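PDB 3TZG: DUF4595 domain-containing protein, which is of unknown function but folds as a porin-like beta barrel, which suggests an outer-membrane role that remains unproven. Local coordinates for residues I163-Q166 with N170-A173; Y174-D179 with F185-N190. One frame throughout, in Å; residues are numbered along the deposited sequence.

Interaction 1 (I163-Q166 with N170-A173)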
loop_
_atom_site.group_PDB
_atom_site.type_symbol
_atom_site.label_atom_id
_atom_site.label_comp_id
_atom_site.label_asym_id
_atom_site.label_seq_id
_atom_site.Cartn_x
_atom_site.Cartn_y
_atom_site.Cartn_z
ATOM N N ILE A 163 -6.502 -18.548 1.081
ATOM C CA ILE A 163 -5.052 -18.427 1.182
ATOM C C ILE A 163 -4.767 -17.610 2.432
ATOM O O ILE A 163 -5.252 -16.488 2.588
ATOM C CB ILE A 163 -4.450 -17.825 -0.111
ATOM C CG1 ILE A 163 -4.718 -18.797 -1.290
ATOM C CG2 ILE A 163 -2.933 -17.573 0.063
ATOM C CD1 ILE A 163 -4.662 -18.222 -2.623
ATOM N N ASN A 164 -4.047 -18.222 3.355
ATOM C CA ASN A 164 -3.694 -17.615 4.632
ATOM C C ASN A 164 -2.213 -17.730 4.844
ATOM O O ASN A 164 -1.579 -18.692 4.398
ATOM C CB ASN A 164 -4.466 -18.258 5.796
ATOM C CG ASN A 164 -5.954 -18.034 5.683
ATOM O OD1 ASN A 164 -6.478 -16.939 5.964
ATOM N ND2 ASN A 164 -6.662 -19.059 5.215
ATOM N N TYR A 165 -1.662 -16.728 5.500
ATOM C CA TYR A 165 -0.250 -16.676 5.777
ATOM C C TYR A 165 -0.028 -16.194 7.193
ATOM O O TYR A 165 -0.948 -15.670 7.838
ATOM C CB TYR A 165 0.449 -15.751 4.760
ATOM C CG TYR A 165 0.240 -14.267 5.014
ATOM C CD1 TYR A 165 -0.920 -13.625 4.595
ATOM C CD2 TYR A 165 1.208 -13.506 5.660
ATOM C CE1 TYR A 165 -1.135 -12.276 4.851
ATOM C CE2 TYR A 165 1.004 -12.151 5.922
ATOM C CZ TYR A 165 -0.167 -11.537 5.502
ATOM O OH TYR A 165 -0.384 -10.200 5.723
ATOM N N GLN A 166 1.217 -16.325 7.644
ATOM C CA GLN A 166 1.671 -15.823 8.929
ATOM C C GLN A 166 3.010 -15.148 8.699
ATOM O O GLN A 166 3.945 -15.800 8.240
ATOM C CB GLN A 166 1.750 -16.939 9.964
ATOM C CG GLN A 166 1.491 -16.481 11.408
ATOM C CD GLN A 166 0.020 -16.326 11.741
ATOM O OE1 GLN A 166 -0.459 -15.224 12.034
ATOM N NE2 GLN A 166 -0.728 -17.430 11.727
ATOM N N ASN A 170 2.162 -6.870 6.835
ATOM C CA ASN A 170 0.857 -7.069 6.223
ATOM C C ASN A 170 1.112 -7.158 4.739
ATOM O O ASN A 170 1.120 -6.139 4.033
ATOM C CB ASN A 170 -0.145 -5.981 6.616
ATOM C CG ASN A 170 -1.510 -6.176 6.016
ATOM O OD1 ASN A 170 -1.890 -7.276 5.593
ATOM N ND2 ASN A 170 -2.299 -5.120 5.996
ATOM N N LEU A 171 1.334 -8.397 4.269
ATOM C CA LEU A 171 1.725 -8.704 2.888
ATOM C C LEU A 171 0.636 -8.357 1.840
ATOM O O LEU A 171 1.001 -8.267 0.663
ATOM C CB LEU A 171 2.152 -10.176 2.752
ATOM C CG LEU A 171 3.404 -10.499 3.615
ATOM C CD1 LEU A 171 3.813 -11.915 3.484
ATOM C CD2 LEU A 171 4.577 -9.554 3.307
ATOM N N GLN A 172 -0.633 -8.032 2.261
ATOM C CA GLN A 172 -1.725 -7.568 1.376
ATOM C C GLN A 172 -1.331 -6.288 0.690
ATOM O O GLN A 172 -1.835 -5.984 -0.397
ATOM C CB GLN A 172 -3.024 -7.322 2.144
ATOM C CG GLN A 172 -3.541 -8.497 2.941
ATOM C CD GLN A 172 -4.580 -8.086 3.961
ATOM O OE1 GLN A 172 -5.131 -6.962 3.935
ATOM N NE2 GLN A 172 -4.847 -8.996 4.905
ATOM N N ALA A 173 -0.422 -5.508 1.344
ATOM C CA ALA A 173 0.085 -4.238 0.819
ATOM C C ALA A 173 0.757 -4.428 -0.537
ATOM O O ALA A 173 0.851 -3.480 -1.307
ATOM C CB ALA A 173 1.067 -3.629 1.801
#
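Tyr165 reaches from just beyond the short strand 163-164 to the start of the 3-10 turn 171-173, and its hydroxyl meets the backbone of Leu171. Leu171 N donates to Tyr165 OH at 2.9 Å. The bond is bent, with 135° at the hydrogen. In a 3-10 turn the first N-H groups have no carbonyl of the turn to bind, and the tyrosine oxygen serves one of them. The next bond of the turn is made internally, from Ala173 N to Asn170 O at 3.2 Å. Tyr165 CG stands between the backbone N and the carbonyl carbon (chi1 76°). With CB directed toward 170-173, this carries the hydroxyl to Leu171 N.

Leu171 adds an apolar contact to the same ring. Its CB lies 4.3 Å from the ring centroid, off-centre and 29° from the normal, in a CH-pi contact. Leu171 CG is 3.7 Å from Tyr165 CE2, and Leu171 CD1 is 3.7 Å from Tyr165 CD2. The isobutyl group therefore follows the CD2-CE2 side of the ring. Leu171 CG is anti to its carbonyl carbon, which lets the branch run back along the tyrosine.

Asn170 CB points away, yet its amide comes round toward the hydroxyl. Asn170 OD1 is 3.3 Å from Tyr165 OH. The amide and ring planes are nearly coplanar, although the two side chains cross at about a right angle. Leu200 of strand 199-208 and Pro228 of strand 227-235 also pack on Tyr165.

The hydroxyl is buried but has polar company. It accepts from Leu171 N and makes a weak hydrogen bond to Leu169 O. One tyrosine thus serves both needs of the turn: its buried oxygen takes up the N-H of Leu171, and its ring packs against the leucine side chain, tying the turn to the strand end.

Interaction 2 (Y174-D179 with F185-N190); sequences YVIDYD and FYFLLN
Phe187 O is gripped by two donors: Asn190 N at 3.0 Å and the side-chain amide ND2 of Asn170. The first belongs to a Schellman motif that ends helix 181-188, where Asn190 has positive phi. Leu189 N bonds back to Phe185 O at 2.9 Å. This short helix and the loop 174-179 pack together near the centre of the beta barrel.

The contact between them is apolar. The Phe187 ring is held between two neighbours. Ile176 CD1 sits over one face, 3.9 Å from the centroid and 16° off the normal. Tyr186 CD2 covers the opposite face. Ile176 CG1 lies between its backbone N and carbonyl carbon (chi1 70°), and the extended chain beyond it brings CD1 to the ring. Tyr178 CB approaches Phe187 CE2 obliquely at 4.1 Å. An alanine in place of Phe187 has no ring for Ile176 CD1 to rest on, and a gap would probably open between Ile176 and Tyr186.

Tyr174 meets the next helix residue. Its OH is hydrogen-bonded to Tyr37 OH of strand 34-37, while Tyr174 CE2 lies 3.5 Å from Leu188 CD1.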
loop_
_atom_site.group_PDB
_atom_site.type_symbol
_atom_site.label_atom_id
_atom_site.label_comp_id
_atom_site.label_asym_id
_atom_site.label_seq_id
_atom_site.Cartn_x
_atom_site.Cartn_y
_atom_site.Cartn_z
ATOM N N TYR A 174 1.227 -5.646 -0.838
ATOM C CA TYR A 174 1.889 -5.909 -2.103
ATOM C C TYR A 174 0.874 -6.181 -3.212
ATOM O O TYR A 174 1.293 -6.196 -4.372
ATOM C CB TYR A 174 2.885 -7.075 -1.975
ATOM C CG TYR A 174 4.138 -6.703 -1.205
ATOM C CD1 TYR A 174 5.096 -5.859 -1.759
ATOM C CD2 TYR A 174 4.345 -7.158 0.094
ATOM C CE1 TYR A 174 6.218 -5.462 -1.036
ATOM C CE2 TYR A 174 5.464 -6.765 0.831
ATOM C CZ TYR A 174 6.402 -5.917 0.260
ATOM O OH TYR A 174 7.547 -5.543 0.945
ATOM N N VAL A 175 -0.449 -6.333 -2.896
ATOM C CA VAL A 175 -1.478 -6.603 -3.923
ATOM C C VAL A 175 -2.705 -5.644 -3.870
ATOM O O VAL A 175 -3.425 -5.536 -4.871
ATOM C CB VAL A 175 -2.002 -8.049 -3.859
ATOM C CG1 VAL A 175 -0.902 -9.055 -4.149
ATOM C CG2 VAL A 175 -2.693 -8.364 -2.534
ATOM N N ILE A 176 -2.984 -5.001 -2.729
ATOM C CA ILE A 176 -4.201 -4.161 -2.654
ATOM C C ILE A 176 -3.951 -2.770 -3.278
ATOM O O ILE A 176 -2.811 -2.420 -3.636
ATOM C CB ILE A 176 -4.816 -4.039 -1.241
ATOM C CG1 ILE A 176 -3.932 -3.196 -0.309
ATOM C CG2 ILE A 176 -5.096 -5.474 -0.717
ATOM C CD1 ILE A 176 -4.413 -3.015 1.076
ATOM N N ASP A 177 -5.088 -2.054 -3.497
ATOM C CA ASP A 177 -5.273 -0.750 -4.142
ATOM C C ASP A 177 -5.055 0.372 -3.174
ATOM O O ASP A 177 -5.835 0.507 -2.239
ATOM C CB ASP A 177 -6.719 -0.688 -4.663
ATOM C CG ASP A 177 -6.913 0.042 -5.960
ATOM O OD1 ASP A 177 -6.774 -0.600 -7.025
ATOM O OD2 ASP A 177 -7.268 1.234 -5.919
ATOM N N TYR A 178 -4.033 1.203 -3.391
ATOM C CA TYR A 178 -3.733 2.365 -2.535
ATOM C C TYR A 178 -3.147 3.518 -3.393
ATOM O O TYR A 178 -2.721 3.307 -4.536
ATOM C CB TYR A 178 -2.783 1.988 -1.372
ATOM C CG TYR A 178 -1.492 1.370 -1.849
ATOM C CD1 TYR A 178 -0.460 2.160 -2.342
ATOM C CD2 TYR A 178 -1.319 -0.008 -1.862
ATOM C CE1 TYR A 178 0.685 1.594 -2.888
ATOM C CE2 TYR A 178 -0.155 -0.582 -2.355
ATOM C CZ TYR A 178 0.851 0.224 -2.864
ATOM O OH TYR A 178 2.015 -0.322 -3.357
ATOM N N ASP A 179 -3.130 4.735 -2.835
ATOM C CA ASP A 179 -2.585 5.868 -3.558
ATOM C C ASP A 179 -1.256 6.313 -2.895
ATOM O O ASP A 179 -1.262 6.849 -1.787
ATOM C CB ASP A 179 -3.629 7.002 -3.613
ATOM C CG ASP A 179 -3.055 8.354 -3.968
ATOM O OD1 ASP A 179 -2.508 8.492 -5.098
ATOM O OD2 ASP A 179 -3.093 9.261 -3.090
ATOM N N PHE A 185 3.220 1.814 2.919
ATOM C CA PHE A 185 3.751 1.662 4.266
ATOM C C PHE A 185 2.635 1.679 5.328
ATOM O O PHE A 185 2.693 0.885 6.280
ATOM C CB PHE A 185 4.788 2.741 4.557
ATOM C CG PHE A 185 6.094 2.436 3.873
ATOM C CD1 PHE A 185 6.797 1.266 4.162
ATOM C CD2 PHE A 185 6.619 3.302 2.918
ATOM C CE1 PHE A 185 7.992 0.971 3.495
ATOM C CE2 PHE A 185 7.817 3.003 2.259
ATOM C CZ PHE A 185 8.490 1.840 2.553
ATOM N N TYR A 186 1.600 2.514 5.131
ATOM C CA TYR A 186 0.457 2.564 6.035
ATOM C C TYR A 186 -0.178 1.183 6.197
ATOM O O TYR A 186 -0.471 0.804 7.323
ATOM C CB TYR A 186 -0.590 3.567 5.530
ATOM C CG TYR A 186 -1.913 3.497 6.262
ATOM C CD1 TYR A 186 -2.118 4.204 7.446
ATOM C CD2 TYR A 186 -2.970 2.745 5.758
ATOM C CE1 TYR A 186 -3.351 4.178 8.100
ATOM C CE2 TYR A 186 -4.208 2.710 6.403
ATOM C CZ TYR A 186 -4.395 3.436 7.567
ATOM O OH TYR A 186 -5.604 3.392 8.202
ATOM N N PHE A 187 -0.379 0.434 5.084
ATOM C CA PHE A 187 -0.953 -0.911 5.107
ATOM C C PHE A 187 0.078 -1.950 5.531
ATOM O O PHE A 187 -0.239 -2.765 6.411
ATOM C CB PHE A 187 -1.575 -1.307 3.750
ATOM C CG PHE A 187 -2.881 -0.577 3.507
ATOM C CD1 PHE A 187 -4.010 -0.864 4.263
ATOM C CD2 PHE A 187 -2.968 0.430 2.562
ATOM C CE1 PHE A 187 -5.197 -0.156 4.080
ATOM C CE2 PHE A 187 -4.168 1.144 2.383
ATOM C CZ PHE A 187 -5.268 0.840 3.144
ATOM N N LEU A 188 1.313 -1.911 4.949
ATOM C CA LEU A 188 2.404 -2.876 5.238
ATOM C C LEU A 188 2.755 -2.929 6.739
ATOM O O LEU A 188 3.015 -4.013 7.249
ATOM C CB LEU A 188 3.671 -2.523 4.433
ATOM C CG LEU A 188 4.869 -3.482 4.530
ATOM C CD1 LEU A 188 4.715 -4.652 3.574
ATOM C CD2 LEU A 188 6.168 -2.767 4.220
ATOM N N LEU A 189 2.748 -1.769 7.435
ATOM C CA LEU A 189 3.117 -1.672 8.854
ATOM C C LEU A 189 1.876 -1.716 9.758
ATOM O O LEU A 189 2.009 -1.559 10.977
ATOM C CB LEU A 189 3.919 -0.369 9.117
ATOM C CG LEU A 189 5.101 -0.020 8.172
ATOM C CD1 LEU A 189 5.890 1.132 8.715
ATOM C CD2 LEU A 189 6.044 -1.214 7.931
ATOM N N ASN A 190 0.675 -1.948 9.161
ATOM C CA ASN A 190 -0.629 -2.066 9.826
ATOM C C ASN A 190 -0.905 -0.852 10.758
ATOM O O ASN A 190 -1.315 -1.024 11.925
ATOM C CB ASN A 190 -0.739 -3.389 10.625
ATOM C CG ASN A 190 -2.163 -3.775 10.966
ATOM O OD1 ASN A 190 -3.104 -3.566 10.184
ATOM N ND2 ASN A 190 -2.350 -4.373 12.136
#

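In the fold
The two contacts follow one another along the connection between strands 163-164 and 199-208, and their centres are 11 Å apart. The centre of interaction 1 lies about 13 Å from the centre of the chain, that of interaction 2 about 2 Å, where the loop and helix fill part of the barrel interior. They touch directly. Asn170 N is 3.0 Å from Leu188 O, a probable hydrogen bond. Asn170 thus links the turn to the helix end. Ala173 CB also packs 3.6 Å from Leu188 N, and Ala173 O packs against Tyr178 CE2. The connection thus runs from the barrel wall into its interior.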